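Local coordinates for Vv2_1132 (Vibrio vulnificus CMCP6, PDB 5Y9S), which is a LysR-type transcriptional regulator that probably binds DNA through its helix-turn-helix domain and probably responds to an effector held by its substrate-binding domain, at residues Asp16-Met21 with Tyr75-Leu80; Cys105-Ala110 with Pro134-Ile139. One frame throughout, in Å; residues are numbered along the deposited sequence.

Contact 1: Asp16-Met21 with Tyr75-Leu80; sequences DFLSLM and YAENLL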
loop_
_atom_site.group_PDB
_atom_site.type_symbol
_atom_site.label_atom_id
_atom_site.label_comp_id
_atom_site.label_asym_id
_atom_site.label_seq_id
_atom_site.Cartn_x
_atom_site.Cartn_y
_atom_site.Cartn_z
ATOM N N ASP D 16 -15.339 9.744 2.424
ATOM C CA ASP D 16 -15.860 11.099 2.646
ATOM C C ASP D 16 -14.969 12.114 1.962
ATOM O O ASP D 16 -15.431 12.946 1.176
ATOM C CB ASP D 16 -15.937 11.421 4.139
ATOM C CG ASP D 16 -17.053 10.682 4.835
ATOM O OD1 ASP D 16 -17.905 10.130 4.122
ATOM O OD2 ASP D 16 -17.077 10.633 6.087
ATOM N N PHE D 17 -13.665 12.011 2.221
ATOM C CA PHE D 17 -12.709 12.933 1.629
ATOM C C PHE D 17 -12.756 12.868 0.102
ATOM O O PHE D 17 -12.940 13.891 -0.563
ATOM C CB PHE D 17 -11.309 12.639 2.152
ATOM C CG PHE D 17 -10.237 13.318 1.362
ATOM C CD1 PHE D 17 -9.849 14.617 1.659
ATOM C CD2 PHE D 17 -9.619 12.660 0.301
ATOM C CE1 PHE D 17 -8.860 15.250 0.915
ATOM C CE2 PHE D 17 -8.646 13.294 -0.456
ATOM C CZ PHE D 17 -8.258 14.594 -0.138
ATOM N N LEU D 18 -12.558 11.674 -0.473
ATOM C CA LEU D 18 -12.606 11.528 -1.930
ATOM C C LEU D 18 -13.899 12.110 -2.501
ATOM O O LEU D 18 -13.884 12.884 -3.472
ATOM C CB LEU D 18 -12.489 10.057 -2.306
ATOM C CG LEU D 18 -11.157 9.350 -1.979
ATOM C CD1 LEU D 18 -10.945 8.130 -2.843
ATOM C CD2 LEU D 18 -9.976 10.265 -2.148
ATOM N N SER D 19 -15.034 11.771 -1.880
ATOM C CA SER D 19 -16.324 12.193 -2.424
ATOM C C SER D 19 -16.462 13.711 -2.441
ATOM O O SER D 19 -17.021 14.266 -3.389
ATOM C CB SER D 19 -17.481 11.561 -1.647
ATOM O OG SER D 19 -18.662 12.316 -1.855
ATOM N N LEU D 20 -15.958 14.408 -1.417
ATOM C CA LEU D 20 -16.068 15.865 -1.471
ATOM C C LEU D 20 -15.021 16.471 -2.394
ATOM O O LEU D 20 -15.237 17.555 -2.930
ATOM C CB LEU D 20 -15.983 16.483 -0.056
ATOM C CG LEU D 20 -15.538 17.947 0.081
ATOM C CD1 LEU D 20 -16.533 18.880 -0.561
ATOM C CD2 LEU D 20 -15.391 18.306 1.542
ATOM N N MET D 21 -13.904 15.782 -2.631
ATOM C CA MET D 21 -12.934 16.298 -3.596
ATOM C C MET D 21 -13.490 16.281 -5.014
ATOM O O MET D 21 -13.235 17.208 -5.791
ATOM C CB MET D 21 -11.641 15.495 -3.523
ATOM C CG MET D 21 -10.567 15.929 -4.524
ATOM S SD MET D 21 -9.203 14.716 -4.668
ATOM C CE MET D 21 -8.235 15.414 -6.036
ATOM N N TYR D 75 -2.673 9.178 0.098
ATOM C CA TYR D 75 -2.807 8.447 1.360
ATOM C C TYR D 75 -4.204 7.844 1.472
ATOM O O TYR D 75 -4.369 6.661 1.794
ATOM C CB TYR D 75 -2.512 9.376 2.546
ATOM C CG TYR D 75 -1.060 9.810 2.657
ATOM C CD1 TYR D 75 -0.598 10.913 1.937
ATOM C CD2 TYR D 75 -0.146 9.100 3.444
ATOM C CE1 TYR D 75 0.717 11.328 2.012
ATOM C CE2 TYR D 75 1.195 9.502 3.527
ATOM C CZ TYR D 75 1.606 10.621 2.801
ATOM O OH TYR D 75 2.902 11.039 2.854
ATOM N N ALA D 76 -5.226 8.641 1.172
ATOM C CA ALA D 76 -6.593 8.140 1.250
ATOM C C ALA D 76 -6.824 7.008 0.255
ATOM O O ALA D 76 -7.432 5.994 0.595
ATOM C CB ALA D 76 -7.577 9.287 1.025
ATOM N N GLU D 77 -6.315 7.147 -0.970
ATOM C CA GLU D 77 -6.519 6.094 -1.967
ATOM C C GLU D 77 -5.763 4.816 -1.597
ATOM O O GLU D 77 -6.313 3.714 -1.692
ATOM C CB GLU D 77 -6.110 6.591 -3.357
ATOM C CG GLU D 77 -6.895 7.835 -3.855
ATOM C CD GLU D 77 -6.523 8.245 -5.285
ATOM O OE1 GLU D 77 -7.403 8.751 -6.029
ATOM O OE2 GLU D 77 -5.338 8.053 -5.668
ATOM N N ASN D 78 -4.517 4.932 -1.145
ATOM C CA ASN D 78 -3.781 3.715 -0.788
ATOM C C ASN D 78 -4.484 2.978 0.353
ATOM O O ASN D 78 -4.700 1.765 0.286
ATOM C CB ASN D 78 -2.332 4.070 -0.435
ATOM C CG ASN D 78 -1.552 4.613 -1.651
ATOM O OD1 ASN D 78 -1.727 4.141 -2.770
ATOM N ND2 ASN D 78 -0.679 5.594 -1.420
ATOM N N LEU D 79 -4.919 3.713 1.377
ATOM C CA LEU D 79 -5.575 3.070 2.518
ATOM C C LEU D 79 -6.880 2.425 2.096
ATOM O O LEU D 79 -7.149 1.260 2.421
ATOM C CB LEU D 79 -5.840 4.096 3.610
ATOM C CG LEU D 79 -5.079 3.940 4.909
ATOM C CD1 LEU D 79 -5.676 4.903 5.918
ATOM C CD2 LEU D 79 -5.214 2.534 5.401
ATOM N N LEU D 80 -7.709 3.185 1.373
ATOM C CA LEU D 80 -8.929 2.630 0.811
ATOM C C LEU D 80 -8.626 1.356 0.045
ATOM O O LEU D 80 -9.203 0.297 0.320
ATOM C CB LEU D 80 -9.585 3.664 -0.094
ATOM C CG LEU D 80 -11.078 3.874 0.104
ATOM C CD1 LEU D 80 -11.422 3.958 1.580
ATOM C CD2 LEU D 80 -11.439 5.165 -0.586
#
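F17 and L18 meet A76, E77 and L80 through apolar atoms; no hydrogen bond crosses. L18 carries most of the contact. CG stands anti to its own carbonyl carbon (chi1 -65°), and beyond it the methyls part: CD1 goes to L80 and E77, CD2 to A76. CD1 of L18 meets CD2 of L80 at 3.8 Å, the two leucines reaching toward each other tip to tip. CD2 of L18 lies 4.1 Å from CB of A76. CB of A76 also lies 4.0 Å from CD2 of F17, meeting the ring obliquely. The small A76 is thus shared by two neighbouring residues of helix 11-22.

Helix 11-22 is the first helix of the winged helix-turn-helix DNA-binding unit of LysR regulators. It packs here on the long linker helix 67-90. The axes of the two segments approach to 10.4 Å, with 130° between their directions. The F17 ring also meets F72, edge-to-face, and F56.

E77 adds only its aliphatic part. Its CG comes to 4.2 Å from CD1 of L18, and the two side chains cross at about a right angle. Its carboxylate is engaged across a subunit boundary, where OE2 is hydrogen-bonded to S167 of the third subunit. L166 of that subunit packs on L18.

Contact 2: Cys105-Ala110 with Pro134-Ile139; sequences CLHTLA and PSVLGI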
loop_
_atom_site.group_PDB
_atom_site.type_symbol
_atom_site.label_atom_id
_atom_site.label_comp_id
_atom_site.label_asym_id
_atom_site.label_seq_id
_atom_site.Cartn_x
_atom_site.Cartn_y
_atom_site.Cartn_z
ATOM N N CYS D 105 -17.760 -18.922 -17.339
ATOM C CA CYS D 105 -17.383 -19.158 -18.729
ATOM C C CYS D 105 -16.751 -17.895 -19.288
ATOM O O CYS D 105 -16.691 -16.854 -18.627
ATOM C CB CYS D 105 -18.578 -19.547 -19.591
ATOM S SG CYS D 105 -19.887 -18.296 -19.538
ATOM N N LEU D 106 -16.300 -18.003 -20.531
ATOM C CA LEU D 106 -15.784 -16.849 -21.239
ATOM C C LEU D 106 -16.930 -15.917 -21.605
ATOM O O LEU D 106 -18.095 -16.328 -21.681
ATOM C CB LEU D 106 -15.031 -17.281 -22.497
ATOM C CG LEU D 106 -13.739 -18.046 -22.211
ATOM C CD1 LEU D 106 -14.001 -19.571 -22.051
ATOM C CD2 LEU D 106 -12.703 -17.739 -23.282
ATOM N N HIS D 107 -16.574 -14.649 -21.853
ATOM C CA HIS D 107 -17.569 -13.622 -22.159
ATOM C C HIS D 107 -18.415 -13.999 -23.365
ATOM O O HIS D 107 -19.640 -13.816 -23.352
ATOM C CB HIS D 107 -16.885 -12.283 -22.423
ATOM C CG HIS D 107 -16.500 -11.546 -21.181
ATOM N ND1 HIS D 107 -15.515 -11.989 -20.329
ATOM C CD2 HIS D 107 -16.973 -10.394 -20.649
ATOM C CE1 HIS D 107 -15.389 -11.137 -19.325
ATOM N NE2 HIS D 107 -16.264 -10.160 -19.497
ATOM N N THR D 108 -17.777 -14.506 -24.425
ATOM C CA THR D 108 -18.509 -14.787 -25.656
ATOM C C THR D 108 -19.579 -15.839 -25.413
ATOM O O THR D 108 -20.746 -15.650 -25.772
ATOM C CB THR D 108 -17.546 -15.240 -26.756
ATOM O OG1 THR D 108 -16.870 -16.435 -26.340
ATOM C CG2 THR D 108 -16.504 -14.167 -27.019
ATOM N N LEU D 109 -19.201 -16.943 -24.766
ATOM C CA LEU D 109 -20.150 -18.025 -24.541
ATOM C C LEU D 109 -21.325 -17.560 -23.704
ATOM O O LEU D 109 -22.435 -18.086 -23.842
ATOM C CB LEU D 109 -19.444 -19.201 -23.868
ATOM C CG LEU D 109 -18.365 -19.927 -24.678
ATOM C CD1 LEU D 109 -17.808 -21.089 -23.880
ATOM C CD2 LEU D 109 -18.950 -20.407 -26.001
ATOM N N ALA D 110 -21.112 -16.551 -22.856
ATOM C CA ALA D 110 -22.158 -16.107 -21.944
ATOM C C ALA D 110 -23.335 -15.429 -22.648
ATOM O O ALA D 110 -24.404 -15.314 -22.038
ATOM C CB ALA D 110 -21.565 -15.162 -20.898
ATOM N N PRO D 134 -19.208 -14.287 -16.409
ATOM C CA PRO D 134 -18.132 -14.465 -17.384
ATOM C C PRO D 134 -16.808 -14.113 -16.735
ATOM O O PRO D 134 -16.747 -13.275 -15.837
ATOM C CB PRO D 134 -18.489 -13.483 -18.503
ATOM C CG PRO D 134 -19.820 -12.888 -18.122
ATOM C CD PRO D 134 -19.968 -13.058 -16.658
ATOM N N SER D 135 -15.740 -14.763 -17.192
ATOM C CA SER D 135 -14.453 -14.639 -16.522
ATOM C C SER D 135 -13.325 -14.794 -17.529
ATOM O O SER D 135 -13.378 -15.670 -18.397
ATOM C CB SER D 135 -14.309 -15.695 -15.416
ATOM O OG SER D 135 -12.986 -15.728 -14.899
ATOM N N VAL D 136 -12.302 -13.948 -17.406
ATOM C CA VAL D 136 -11.083 -14.103 -18.194
ATOM C C VAL D 136 -9.976 -14.766 -17.392
ATOM O O VAL D 136 -8.843 -14.844 -17.870
ATOM C CB VAL D 136 -10.584 -12.763 -18.777
ATOM C CG1 VAL D 136 -11.683 -12.070 -19.552
ATOM C CG2 VAL D 136 -10.025 -11.841 -17.675
ATOM N N LEU D 137 -10.262 -15.219 -16.171
ATOM C CA LEU D 137 -9.276 -16.030 -15.476
ATOM C C LEU D 137 -9.041 -17.315 -16.275
ATOM O O LEU D 137 -9.790 -17.665 -17.189
ATOM C CB LEU D 137 -9.732 -16.330 -14.049
ATOM C CG LEU D 137 -9.902 -15.160 -13.070
ATOM C CD1 LEU D 137 -10.738 -15.619 -11.902
ATOM C CD2 LEU D 137 -8.568 -14.589 -12.565
ATOM N N GLY D 138 -7.982 -18.012 -15.960
ATOM C CA GLY D 138 -7.665 -19.151 -16.797
ATOM C C GLY D 138 -8.569 -20.356 -16.569
ATOM O O GLY D 138 -9.339 -20.446 -15.611
ATOM N N ILE D 139 -8.449 -21.323 -17.479
ATOM C CA ILE D 139 -9.046 -22.633 -17.234
ATOM C C ILE D 139 -8.507 -23.224 -15.925
ATOM O O ILE D 139 -9.242 -23.870 -15.163
ATOM C CB ILE D 139 -8.818 -23.569 -18.451
ATOM C CG1 ILE D 139 -9.532 -24.901 -18.268
ATOM C CG2 ILE D 139 -7.368 -23.827 -18.755
ATOM C CD1 ILE D 139 -10.974 -24.812 -18.669
#
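P134 points CB at one face of the H107 imidazole: CB of P134 sits 3.8 Å from the centroid of the H107 ring and 9° off the ring normal. This is a CH-pi contact. It forms in the substrate-binding domain of the LysR family, which has the periplasmic binding protein fold. The segments follow the parallel strands 100-105 and 129-134 of the sheet, and the first leads into helix 107-112.

H107 has CG anti to its carbonyl carbon (chi1 -80°), which swings the imidazole over CB of P134. The two side chains cross at about a right angle. V136 adds a second, oblique touch, with CG1 3.8 Å from CE1 of H107. On the helix side, CB of A110 meets CG of P134 at 4.0 Å, so the proline ring touches both H107 and A110 on the first turn of the helix.

The polar part across the contact is carried by the backbone. N of S135 donates to O of C105 at 2.7 Å, with an N-H...O angle of 141°. The same oxygen receives a CA-H...O contact from P134 CA at 3.1 Å.

Another copy of the chain closes in on this site. V136 of the third subunit packs on both H107 and V136, and T233 of that subunit packs on P134.

The loop then turns at S135 in an ST turn. OG of S135 is hydrogen-bonded to NE2 of H142 and accepts from N of L137 at 3.0 Å.

In the fold
Contact 1 comes first along the chain and closes before contact 2 opens. The two share no helix, strand or sheet. Contact 1 lies in the helical N-terminal part, between helices 11-22 and 67-90. Contact 2 lies in the substrate-binding domain, where strands 100-105 and 129-134 of the mixed sheet give way to helix 107-112 and the loop before helix 139-147. Their centres are 33 Å apart, and their nearest atoms about 20 Å. Helix 67-90 leads from the first region toward the second. Both contacts touch the third subunit, so each of these separate regions takes part in the tetramer.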